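Local structure of immune protein (Enterobacter cloacae, 6D7Y) at residues K27-E38 with L63-V74. The protein probably binds and neutralises the toxic C-terminal tip of a CdiA protein, acting as the immunity partner in contact-dependent growth inhibition. Sequence-based numbering, arbitrary orientation.
Sequences KSDRIFDFNFSE and LYFGVSMEGFSV
Lys-27, in the loop before the outermost strand 30-36, is gripped through its carbonyl by Ser-73, beyond the corner of strand 63-75, whose first part runs antiparallel to 30-36. Lys-27 O takes two bonds from Ser-73: the backbone N, 2.8 Å away and almost straight at 177°, and OG, which lies in the carbonyl plane on a lone pair. The Lys-27 chain, bent at chi3 and chi4, turns its tip toward the Val-74 carbonyl, but the exact position of NZ is doubtful. At the corner, Glu-70 O receives both Asp-29 N and Arg-30 N, a classic beta bulge, while the Asp-29 carboxylate turns to Lys-79. The extended Glu-70 side chain, CG anti to its N (chi1 174°), carries OE1 to Arg-30 NH2 at 2.8 Å. OE1 sits at the guanidinium edge, near its plane, while NH2 approaches from above the carboxylate plane. The Phe-32 ring packs alongside the pair: CD1 lies over one guanidinium face, toward the rim, the ring edge meets Glu-70 CB, and Ser-68 CB sits over one ring face, 3.9 Å from the centroid. A second bulge shifts the register between Phe-32/Ser-68 and Asn-35/Gly-66. On the opposite face, Ile-31 CG2 meets the methyl CE of Met-69, here selenomethionine, at 3.5 Å, beside helix 17-25. Backbone bonds thus join the edge strand between a polar, salt-bridged face and an apolar one that includes the Phe-36 and Phe-65 rings.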
ATOM      1  N   LYS B  27       4.892  -1.821 -10.812  0.50 43.07           N
ATOM      2  CA  LYS B  27       4.963  -3.265 -10.583  0.50 43.08           C
ATOM      3  C   LYS B  27       3.630  -3.956 -10.932  0.50 42.54           C
ATOM      4  O   LYS B  27       3.514  -5.181 -10.828  0.50 43.45           O
ATOM      5  CB  LYS B  27       5.428  -3.548  -9.146  0.50 42.50           C
ATOM      6  CG  LYS B  27       6.727  -2.802  -8.819  0.50 43.71           C
ATOM      7  CD  LYS B  27       7.288  -3.086  -7.425  0.50 43.44           C
ATOM      8  CE  LYS B  27       8.079  -4.387  -7.350  0.50 43.82           C
ATOM      9  NZ  LYS B  27       7.296  -5.586  -7.719  0.50 44.25           N
ATOM     10  N   SER B  28       2.633  -3.171 -11.356  1.00 42.39           N
ATOM     11  CA  SER B  28       1.339  -3.720 -11.769  1.00 41.46           C
ATOM     12  C   SER B  28       1.092  -3.635 -13.264  1.00 43.60           C
ATOM     13  O   SER B  28       1.713  -2.835 -13.973  1.00 43.77           O
ATOM     14  CB  SER B  28       0.222  -2.970 -11.089  1.00 40.88           C
ATOM     15  OG  SER B  28       0.135  -1.628 -11.549  1.00 42.61           O
ATOM     16  N   ASP B  29       0.140  -4.444 -13.729  1.00 43.49           N
ATOM     17  CA  ASP B  29      -0.240  -4.454 -15.143  1.00 45.24           C
ATOM     18  C   ASP B  29      -1.124  -3.259 -15.463  1.00 45.24           C
ATOM     19  O   ASP B  29      -0.952  -2.629 -16.501  1.00 45.68           O
ATOM     20  CB  ASP B  29      -0.941  -5.751 -15.521  1.00 46.44           C
ATOM     21  CG  ASP B  29      -0.017  -6.951 -15.495  1.00 47.27           C
ATOM     22  OD1 ASP B  29       1.206  -6.777 -15.362  1.00 47.62           O
ATOM     23  OD2 ASP B  29      -0.525  -8.083 -15.633  1.00 48.35           O
ATOM     24  N   ARG B  30      -2.074  -2.955 -14.585  1.00 43.79           N
ATOM     25  CA  ARG B  30      -2.963  -1.818 -14.796  1.00 45.58           C
ATOM     26  C   ARG B  30      -3.665  -1.382 -13.529  1.00 43.52           C
ATOM     27  O   ARG B  30      -3.708  -2.124 -12.555  1.00 40.36           O
ATOM     28  CB  ARG B  30      -3.989  -2.133 -15.905  1.00 49.80           C
ATOM     29  CG  ARG B  30      -4.670  -3.486 -15.787  1.00 51.41           C
ATOM     30  CD  ARG B  30      -5.622  -3.710 -16.960  1.00 55.76           C
ATOM     31  NE  ARG B  30      -6.769  -2.803 -16.871  1.00 58.96           N
ATOM     32  CZ  ARG B  30      -7.919  -3.069 -16.237  1.00 60.21           C
ATOM     33  NH1 ARG B  30      -8.884  -2.152 -16.208  1.00 62.02           N
ATOM     34  NH2 ARG B  30      -8.125  -4.236 -15.624  1.00 61.73           N
ATOM     35  N   ILE B  31      -4.184  -0.152 -13.551  1.00 44.11           N
ATOM     36  CA  ILE B  31      -4.927   0.397 -12.421  1.00 43.27           C
ATOM     37  C   ILE B  31      -6.226   0.974 -12.906  1.00 44.75           C
ATOM     38  O   ILE B  31      -6.318   1.492 -14.025  1.00 45.75           O
ATOM     39  CB  ILE B  31      -4.160   1.459 -11.603  1.00 42.38           C
ATOM     40  CG1 ILE B  31      -3.934   2.758 -12.378  1.00 44.43           C
ATOM     41  CG2 ILE B  31      -2.850   0.883 -11.099  1.00 42.14           C
ATOM     42  CD1 ILE B  31      -3.249   3.817 -11.541  1.00 44.33           C
ATOM     43  N   PHE B  32      -7.221   0.891 -12.043  1.00 45.50           N
ATOM     44  CA  PHE B  32      -8.566   1.332 -12.351  1.00 49.37           C
ATOM     45  C   PHE B  32      -9.351   1.487 -11.065  1.00 49.43           C
ATOM     46  O   PHE B  32      -8.820   1.277  -9.963  1.00 47.30           O
ATOM     47  CB  PHE B  32      -9.239   0.292 -13.250  1.00 52.04           C
ATOM     48  CG  PHE B  32      -9.212  -1.092 -12.683  1.00 51.41           C
ATOM     49  CD1 PHE B  32      -8.108  -1.907 -12.884  1.00 52.38           C
ATOM     50  CD2 PHE B  32     -10.275  -1.577 -11.934  1.00 52.53           C
ATOM     51  CE1 PHE B  32      -8.060  -3.181 -12.351  1.00 53.69           C
ATOM     52  CE2 PHE B  32     -10.240  -2.856 -11.405  1.00 52.45           C
ATOM     53  CZ  PHE B  32      -9.126  -3.659 -11.606  1.00 53.79           C
ATOM     54  N   ASP B  33     -10.618   1.845 -11.219  1.00 51.03           N
ATOM     55  CA  ASP B  33     -11.533   2.051 -10.095  1.00 52.63           C
ATOM     56  C   ASP B  33     -11.003   3.083  -9.084  1.00 50.14           C
ATOM     57  O   ASP B  33     -10.889   2.808  -7.897  1.00 45.33           O
ATOM     58  CB  ASP B  33     -11.860   0.722  -9.398  1.00 54.49           C
ATOM     59  CG  ASP B  33     -13.003   0.851  -8.395  1.00 55.42           C
ATOM     60  OD1 ASP B  33     -13.880   1.723  -8.582  1.00 60.04           O
ATOM     61  OD2 ASP B  33     -13.029   0.070  -7.431  1.00 55.81           O
ATOM     62  N   PHE B  34     -10.670   4.267  -9.587  1.00 51.10           N
ATOM     63  CA  PHE B  34     -10.223   5.365  -8.748  1.00 52.66           C
ATOM     64  C   PHE B  34     -11.416   5.790  -7.891  1.00 52.22           C
ATOM     65  O   PHE B  34     -12.502   6.042  -8.424  1.00 51.01           O
ATOM     66  CB  PHE B  34      -9.725   6.525  -9.606  1.00 54.94           C
ATOM     67  CG  PHE B  34      -9.401   7.759  -8.822  1.00 58.70           C
ATOM     68  CD1 PHE B  34      -8.240   7.834  -8.070  1.00 59.17           C
ATOM     69  CD2 PHE B  34     -10.244   8.870  -8.861  1.00 62.92           C
ATOM     70  CE1 PHE B  34      -7.933   8.984  -7.349  1.00 61.81           C
ATOM     71  CE2 PHE B  34      -9.939  10.023  -8.147  1.00 64.03           C
ATOM     72  CZ  PHE B  34      -8.783  10.080  -7.385  1.00 62.67           C
ATOM     73  N   ASN B  35     -11.212   5.874  -6.579  1.00 49.78           N
ATOM     74  CA  ASN B  35     -12.288   6.221  -5.645  1.00 52.96           C
ATOM     75  C   ASN B  35     -11.731   7.185  -4.606  1.00 53.70           C
ATOM     76  O   ASN B  35     -10.573   7.096  -4.267  1.00 51.53           O
ATOM     77  CB  ASN B  35     -12.825   4.945  -4.982  1.00 54.16           C
ATOM     78  CG  ASN B  35     -14.190   5.141  -4.350  1.00 57.48           C
ATOM     79  OD1 ASN B  35     -14.817   6.196  -4.500  1.00 62.11           O
ATOM     80  ND2 ASN B  35     -14.682   4.107  -3.673  1.00 58.46           N
ATOM     81  N   PHE B  36     -12.580   8.051  -4.064  1.00 44.55           N
ATOM     82  CA  PHE B  36     -12.162   9.137  -3.158  1.00 45.40           C
ATOM     83  C   PHE B  36     -13.216   9.531  -2.119  1.00 42.16           C
ATOM     84  O   PHE B  36     -14.415   9.406  -2.383  1.00 45.04           O
ATOM     85  CB  PHE B  36     -11.887  10.336  -4.053  1.00 47.77           C
ATOM     86  CG  PHE B  36     -12.938  10.515  -5.105  1.00 53.76           C
ATOM     87  CD1 PHE B  36     -14.097  11.236  -4.843  1.00 58.86           C
ATOM     88  CD2 PHE B  36     -12.809   9.884  -6.340  1.00 56.38           C
ATOM     89  CE1 PHE B  36     -15.088  11.362  -5.808  1.00 60.78           C
ATOM     90  CE2 PHE B  36     -13.793  10.005  -7.307  1.00 57.95           C
ATOM     91  CZ  PHE B  36     -14.934  10.746  -7.041  1.00 61.21           C
ATOM     92  N   SER B  37     -12.773  10.046  -0.966  1.00 38.87           N
ATOM     93  CA  SER B  37     -13.701  10.465   0.114  1.00 39.96           C
ATOM     94  C   SER B  37     -14.330  11.861  -0.100  1.00 42.55           C
ATOM     95  O   SER B  37     -15.282  12.219   0.584  1.00 42.74           O
ATOM     96  CB  SER B  37     -13.060  10.339   1.501  1.00 37.89           C
ATOM     97  OG  SER B  37     -11.855  11.058   1.596  1.00 36.47           O
ATOM     98  N   GLU B  38     -13.735  12.656  -0.979  1.00 47.94           N
ATOM     99  CA  GLU B  38     -14.304  13.949  -1.422  1.00 55.97           C
ATOM    100  C   GLU B  38     -13.855  14.073  -2.865  1.00 61.84           C
ATOM    101  O   GLU B  38     -12.728  13.693  -3.179  1.00 64.37           O
ATOM    102  CB  GLU B  38     -13.861  15.199  -0.635  1.00 57.27           C
ATOM    103  CG  GLU B  38     -14.616  15.518   0.659  1.00 56.55           C
ATOM    104  CD  GLU B  38     -14.020  14.912   1.904  1.00 55.97           C
ATOM    105  OE1 GLU B  38     -14.770  14.701   2.880  1.00 57.00           O
ATOM    106  OE2 GLU B  38     -12.802  14.666   1.921  1.00 59.58           O
ATOM    107  N   LEU B  63      -8.403  13.067   4.113  1.00 37.49           N
ATOM    108  CA  LEU B  63      -8.811  12.645   2.776  1.00 36.61           C
ATOM    109  C   LEU B  63      -8.272  11.267   2.434  1.00 33.57           C
ATOM    110  O   LEU B  63      -7.182  10.904   2.825  1.00 31.34           O
ATOM    111  CB  LEU B  63      -8.258  13.664   1.763  1.00 39.00           C
ATOM    112  CG  LEU B  63      -8.459  13.519   0.253  1.00 39.35           C
ATOM    113  CD1 LEU B  63      -9.935  13.519  -0.113  1.00 40.58           C
ATOM    114  CD2 LEU B  63      -7.752  14.669  -0.468  1.00 41.89           C
ATOM    115  N   TYR B  64      -9.053  10.521   1.666  1.00 32.66           N
ATOM    116  CA  TYR B  64      -8.684   9.195   1.209  1.00 31.66           C
ATOM    117  C   TYR B  64      -8.986   9.043  -0.248  1.00 31.18           C
ATOM    118  O   TYR B  64      -9.916   9.645  -0.746  1.00 32.10           O
ATOM    119  CB  TYR B  64      -9.548   8.134   1.927  1.00 31.11           C
ATOM    120  CG  TYR B  64      -9.674   6.790   1.195  1.00 30.20           C
ATOM    121  CD1 TYR B  64      -8.712   5.800   1.350  1.00 30.05           C
ATOM    122  CD2 TYR B  64     -10.760   6.518   0.360  1.00 31.55           C
ATOM    123  CE1 TYR B  64      -8.815   4.586   0.686  1.00 31.46           C
ATOM    124  CE2 TYR B  64     -10.876   5.296  -0.310  1.00 31.76           C
ATOM    125  CZ  TYR B  64      -9.898   4.335  -0.137  1.00 31.78           C
ATOM    126  OH  TYR B  64      -9.970   3.115  -0.762  1.00 31.97           O
ATOM    127  N   PHE B  65      -8.168   8.248  -0.920  1.00 31.29           N
ATOM    128  CA  PHE B  65      -8.493   7.809  -2.266  1.00 32.86           C
ATOM    129  C   PHE B  65      -7.926   6.409  -2.403  1.00 30.86           C
ATOM    130  O   PHE B  65      -6.960   6.038  -1.732  1.00 29.43           O
ATOM    131  CB  PHE B  65      -8.066   8.768  -3.390  1.00 35.70           C
ATOM    132  CG  PHE B  65      -6.590   8.834  -3.652  1.00 35.47           C
ATOM    133  CD1 PHE B  65      -6.011   8.021  -4.612  1.00 36.36           C
ATOM    134  CD2 PHE B  65      -5.802   9.761  -3.005  1.00 37.69           C
ATOM    135  CE1 PHE B  65      -4.663   8.104  -4.895  1.00 36.65           C
ATOM    136  CE2 PHE B  65      -4.444   9.846  -3.265  1.00 38.54           C
ATOM    137  CZ  PHE B  65      -3.872   9.012  -4.213  1.00 37.86           C
ATOM    138  N   GLY B  66      -8.578   5.611  -3.227  1.00 31.41           N
ATOM    139  CA  GLY B  66      -8.150   4.260  -3.448  1.00 31.13           C
ATOM    140  C   GLY B  66      -8.246   3.932  -4.907  1.00 32.57           C
ATOM    141  O   GLY B  66      -8.932   4.622  -5.679  1.00 33.83           O
ATOM    142  N   VAL B  67      -7.551   2.877  -5.282  1.00 31.34           N
ATOM    143  CA  VAL B  67      -7.518   2.440  -6.649  1.00 33.29           C
ATOM    144  C   VAL B  67      -7.275   0.949  -6.674  1.00 31.80           C
ATOM    145  O   VAL B  67      -6.552   0.420  -5.832  1.00 30.72           O
ATOM    146  CB  VAL B  67      -6.428   3.218  -7.443  1.00 36.55           C
ATOM    147  CG1 VAL B  67      -5.064   3.052  -6.829  1.00 36.98           C
ATOM    148  CG2 VAL B  67      -6.384   2.795  -8.890  1.00 39.25           C
ATOM    149  N   SER B  68      -7.934   0.257  -7.598  1.00 32.81           N
ATOM    150  CA  SER B  68      -7.719  -1.167  -7.756  1.00 33.44           C
ATOM    151  C   SER B  68      -6.568  -1.336  -8.727  1.00 33.72           C
ATOM    152  O   SER B  68      -6.457  -0.603  -9.720  1.00 34.66           O
ATOM    153  CB  SER B  68      -8.978  -1.889  -8.258  1.00 36.51           C
ATOM    154  OG  SER B  68      -9.986  -1.839  -7.272  1.00 36.94           O
HETATM  155  N   MSE B  69      -5.727  -2.313  -8.444  0.50 33.66           N
HETATM  156  CA  MSE B  69      -4.560  -2.584  -9.245  0.50 35.69           C
HETATM  157  C   MSE B  69      -4.675  -4.012  -9.652  0.50 35.75           C
HETATM  158  O   MSE B  69      -5.101  -4.842  -8.859  0.50 34.83           O
HETATM  159  CB  MSE B  69      -3.357  -2.302  -8.324  0.50 36.74           C
HETATM  160  CG  MSE B  69      -2.003  -2.584  -8.953  0.50 39.70           C
HETATM  161 SE   MSE B  69      -0.486  -1.768  -7.948  0.50 45.28          SE
HETATM  162  CE  MSE B  69      -1.053   0.107  -8.173  0.50 44.34           C
ATOM    163  N   GLU B  70      -4.371  -4.308 -10.912  1.00 36.46           N
ATOM    164  CA  GLU B  70      -4.371  -5.679 -11.407  1.00 38.65           C
ATOM    165  C   GLU B  70      -2.969  -6.094 -11.809  1.00 38.82           C
ATOM    166  O   GLU B  70      -2.224  -5.300 -12.416  1.00 38.76           O
ATOM    167  CB  GLU B  70      -5.301  -5.817 -12.616  1.00 42.45           C
ATOM    168  CG  GLU B  70      -5.244  -7.190 -13.262  1.00 47.66           C
ATOM    169  CD  GLU B  70      -6.134  -7.307 -14.470  1.00 53.40           C
ATOM    170  OE1 GLU B  70      -7.154  -6.581 -14.544  1.00 58.63           O
ATOM    171  OE2 GLU B  70      -5.820  -8.140 -15.343  1.00 60.08           O
ATOM    172  N   GLY B  71      -2.633  -7.346 -11.502  1.00 38.55           N
ATOM    173  CA  GLY B  71      -1.349  -7.932 -11.864  1.00 40.01           C
ATOM    174  C   GLY B  71      -0.180  -7.275 -11.156  1.00 39.93           C
ATOM    175  O   GLY B  71       0.750  -6.816 -11.801  1.00 41.03           O
ATOM    176  N   PHE B  72      -0.227  -7.235  -9.829  1.00 37.45           N
ATOM    177  CA  PHE B  72       0.841  -6.617  -9.049  1.00 37.66           C
ATOM    178  C   PHE B  72       1.919  -7.645  -8.726  1.00 39.49           C
ATOM    179  O   PHE B  72       1.635  -8.620  -8.054  1.00 38.27           O
ATOM    180  CB  PHE B  72       0.287  -6.043  -7.741  1.00 36.03           C
ATOM    181  CG  PHE B  72       1.330  -5.367  -6.908  1.00 36.06           C
ATOM    182  CD1 PHE B  72       1.710  -4.061  -7.185  1.00 37.37           C
ATOM    183  CD2 PHE B  72       1.969  -6.044  -5.874  1.00 36.44           C
ATOM    184  CE1 PHE B  72       2.691  -3.431  -6.437  1.00 37.54           C
ATOM    185  CE2 PHE B  72       2.949  -5.414  -5.120  1.00 36.27           C
ATOM    186  CZ  PHE B  72       3.311  -4.109  -5.402  1.00 37.20           C
ATOM    187  N   SER B  73       3.142  -7.435  -9.218  1.00 42.24           N
ATOM    188  CA  SER B  73       4.242  -8.368  -8.952  1.00 45.03           C
ATOM    189  C   SER B  73       4.961  -7.864  -7.714  1.00 45.20           C
ATOM    190  O   SER B  73       5.364  -6.707  -7.662  1.00 44.83           O
ATOM    191  CB  SER B  73       5.206  -8.451 -10.137  1.00 49.31           C
ATOM    192  OG  SER B  73       5.792  -7.193 -10.404  1.00 50.19           O
ATOM    193  N   VAL B  74       5.119  -8.724  -6.721  1.00 45.60           N
ATOM    194  CA  VAL B  74       5.750  -8.320  -5.470  1.00 46.89           C
ATOM    195  C   VAL B  74       7.272  -8.455  -5.563  1.00 51.20           C
ATOM    196  O   VAL B  74       8.001  -7.451  -5.536  1.00 51.32           O
ATOM    197  CB  VAL B  74       5.198  -9.148  -4.287  1.00 45.57           C
ATOM    198  CG1 VAL B  74       5.694  -8.595  -2.959  1.00 45.21           C
ATOM    199  CG2 VAL B  74       3.673  -9.140  -4.312  1.00 44.58           C
TER
HETATM  200  O   HOH W   1     -12.372   2.646  -2.310  0.50 24.37           O